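PDB 1VAX: uric acid oxidase from Arthrobacter globiformis, which catalyses the oxidation of uric acid to 5-hydroxyisourate, which is then processed further to (S)-allantoin. Local coordinates for residues A[149-154]-A[207-212]. Numbering follows the deposited sequence.
Sequences TGSEFH and THSLAL
The backbones of Ser151 and Ser209 pair in a single parallel beta bridge between the loop after strand 133-147 and the link joining helices 189-206 and 212-226. Glu152 N gives a nearly straight hydrogen bond to Ser209 O (2.8 Å, 166°), while Ser209 N reaches Gly150 O only weakly, at 3.3 Å. Gly150 suits its positive phi, where a CB would press on the preceding carbonyl oxygen. The carboxylate of Glu152 stands between two imidazoles: OE2 takes the NE2 proton of His208 at 2.6 Å and OE1 that of His154 at 2.7 Å, each oxygen met on its anti side, by a donor tilted well out of the carboxylate plane. His208, with CG anti to its backbone N (chi1 -178°), presents its ring edge to a carboxylate turned 78° from the ring plane. Leu210 lies alongside Glu152, its CD2 3.7 Å from Glu152 CG, an apolar neighbour for the methylene stem. One water hydrogen-bonds Ser151 OG, Ser209 OG and Glu152 O; the hydroxyls also bond outside the segments, Ser209 to Thr215 and Ser151 to Arg170, a likely urate-binding residue. A glutamine in place of Glu152 would probably leave the two histidines without their shared anion. The negative charge probably raises the proton affinity of both imidazoles, and the bridge ties the helix link to the loop of Phe153, likewise a probable urate ligand.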
loop_
_atom_site.group_PDB
_atom_site.type_symbol
_atom_site.label_atom_id
_atom_site.label_comp_id
_atom_site.label_asym_id
_atom_site.label_seq_id
_atom_site.Cartn_x
_atom_site.Cartn_y
_atom_site.Cartn_z
ATOM N N THR A 149 22.483 15.642 -12.055
ATOM C CA THR A 149 23.017 17.000 -12.118
ATOM C C THR A 149 22.267 17.732 -13.233
ATOM O O THR A 149 21.360 17.166 -13.845
ATOM C CB THR A 149 24.559 17.009 -12.384
ATOM O OG1 THR A 149 25.081 18.315 -12.106
ATOM C CG2 THR A 149 24.878 16.645 -13.838
ATOM N N GLY A 150 22.616 18.984 -13.497
ATOM C CA GLY A 150 21.913 19.709 -14.543
ATOM C C GLY A 150 20.573 20.212 -14.039
ATOM O O GLY A 150 19.566 20.231 -14.759
ATOM N N SER A 151 20.564 20.599 -12.773
ATOM C CA SER A 151 19.376 21.128 -12.139
ATOM C C SER A 151 19.793 22.099 -11.046
ATOM O O SER A 151 20.663 21.799 -10.233
ATOM C CB SER A 151 18.544 19.999 -11.528
ATOM O OG SER A 151 17.520 20.523 -10.699
ATOM N N GLU A 152 19.186 23.276 -11.049
ATOM C CA GLU A 152 19.478 24.262 -10.025
ATOM C C GLU A 152 18.193 24.917 -9.550
ATOM O O GLU A 152 17.117 24.697 -10.121
ATOM C CB GLU A 152 20.478 25.314 -10.530
ATOM C CG GLU A 152 20.561 25.505 -12.028
ATOM C CD GLU A 152 21.749 26.380 -12.439
ATOM O OE1 GLU A 152 21.934 27.463 -11.844
ATOM O OE2 GLU A 152 22.497 25.991 -13.361
ATOM N N PHE A 153 18.300 25.676 -8.468
ATOM C CA PHE A 153 17.157 26.387 -7.917
ATOM C C PHE A 153 17.678 27.550 -7.101
ATOM O O PHE A 153 18.197 27.374 -5.997
ATOM C CB PHE A 153 16.299 25.481 -7.032
ATOM C CG PHE A 153 14.993 26.109 -6.625
ATOM C CD1 PHE A 153 14.102 26.577 -7.591
ATOM C CD2 PHE A 153 14.658 26.253 -5.286
ATOM C CE1 PHE A 153 12.890 27.186 -7.222
ATOM C CE2 PHE A 153 13.455 26.855 -4.908
ATOM C CZ PHE A 153 12.569 27.323 -5.884
ATOM N N HIS A 154 17.538 28.742 -7.665
ATOM C CA HIS A 154 17.999 29.957 -7.019
ATOM C C HIS A 154 17.157 31.138 -7.478
ATOM O O HIS A 154 16.340 31.012 -8.394
ATOM C CB HIS A 154 19.478 30.179 -7.362
ATOM C CG HIS A 154 19.789 30.039 -8.821
ATOM N ND1 HIS A 154 19.429 30.986 -9.755
ATOM C CD2 HIS A 154 20.412 29.051 -9.508
ATOM C CE1 HIS A 154 19.820 30.591 -10.954
ATOM N NE2 HIS A 154 20.418 29.419 -10.832
ATOM N N THR A 207 16.457 19.221 -20.592
ATOM C CA THR A 207 16.218 20.591 -20.150
ATOM C C THR A 207 17.110 20.935 -18.958
ATOM O O THR A 207 17.059 20.257 -17.933
ATOM C CB THR A 207 14.748 20.792 -19.715
ATOM O OG1 THR A 207 13.884 20.583 -20.836
ATOM C CG2 THR A 207 14.537 22.201 -19.162
ATOM N N HIS A 208 17.950 21.960 -19.093
ATOM C CA HIS A 208 18.779 22.369 -17.961
ATOM C C HIS A 208 17.771 23.068 -17.059
ATOM O O HIS A 208 17.382 24.209 -17.312
ATOM C CB HIS A 208 19.868 23.359 -18.376
ATOM C CG HIS A 208 20.760 23.763 -17.244
ATOM N ND1 HIS A 208 21.718 22.924 -16.716
ATOM C CD2 HIS A 208 20.798 24.892 -16.497
ATOM C CE1 HIS A 208 22.307 23.518 -15.694
ATOM N NE2 HIS A 208 21.766 24.714 -15.540
ATOM N N SER A 209 17.354 22.373 -16.008
ATOM C CA SER A 209 16.329 22.872 -15.101
ATOM C C SER A 209 16.713 23.944 -14.092
ATOM O O SER A 209 17.645 23.772 -13.305
ATOM C CB SER A 209 15.706 21.690 -14.356
ATOM O OG SER A 209 14.633 22.126 -13.545
ATOM N N LEU A 210 15.972 25.048 -14.126
ATOM C CA LEU A 210 16.175 26.156 -13.197
ATOM C C LEU A 210 15.043 26.092 -12.187
ATOM O O LEU A 210 15.024 26.826 -11.203
ATOM C CB LEU A 210 16.134 27.495 -13.936
ATOM C CG LEU A 210 17.216 27.698 -14.996
ATOM C CD1 LEU A 210 17.081 29.093 -15.607
ATOM C CD2 LEU A 210 18.591 27.531 -14.353
ATOM N N ALA A 211 14.093 25.200 -12.451
ATOM C CA ALA A 211 12.942 24.995 -11.580
ATOM C C ALA A 211 12.129 23.829 -12.137
ATOM O O ALA A 211 12.105 23.603 -13.342
ATOM C CB ALA A 211 12.086 26.245 -11.535
ATOM N N LEU A 212 11.475 23.085 -11.259
ATOM C CA LEU A 212 10.665 21.954 -11.706
ATOM C C LEU A 212 9.561 22.503 -12.605
ATOM O O LEU A 212 9.132 21.841 -13.553
ATOM C CB LEU A 212 10.035 21.234 -10.514
ATOM C CG LEU A 212 9.965 19.701 -10.551
ATOM C CD1 LEU A 212 8.853 19.249 -9.625
ATOM C CD2 LEU A 212 9.721 19.183 -11.963
HETATM O O HOH W 1 15.690 22.417 -11.095
HETATM O O HOH W 2 17.247 28.466 -10.499
#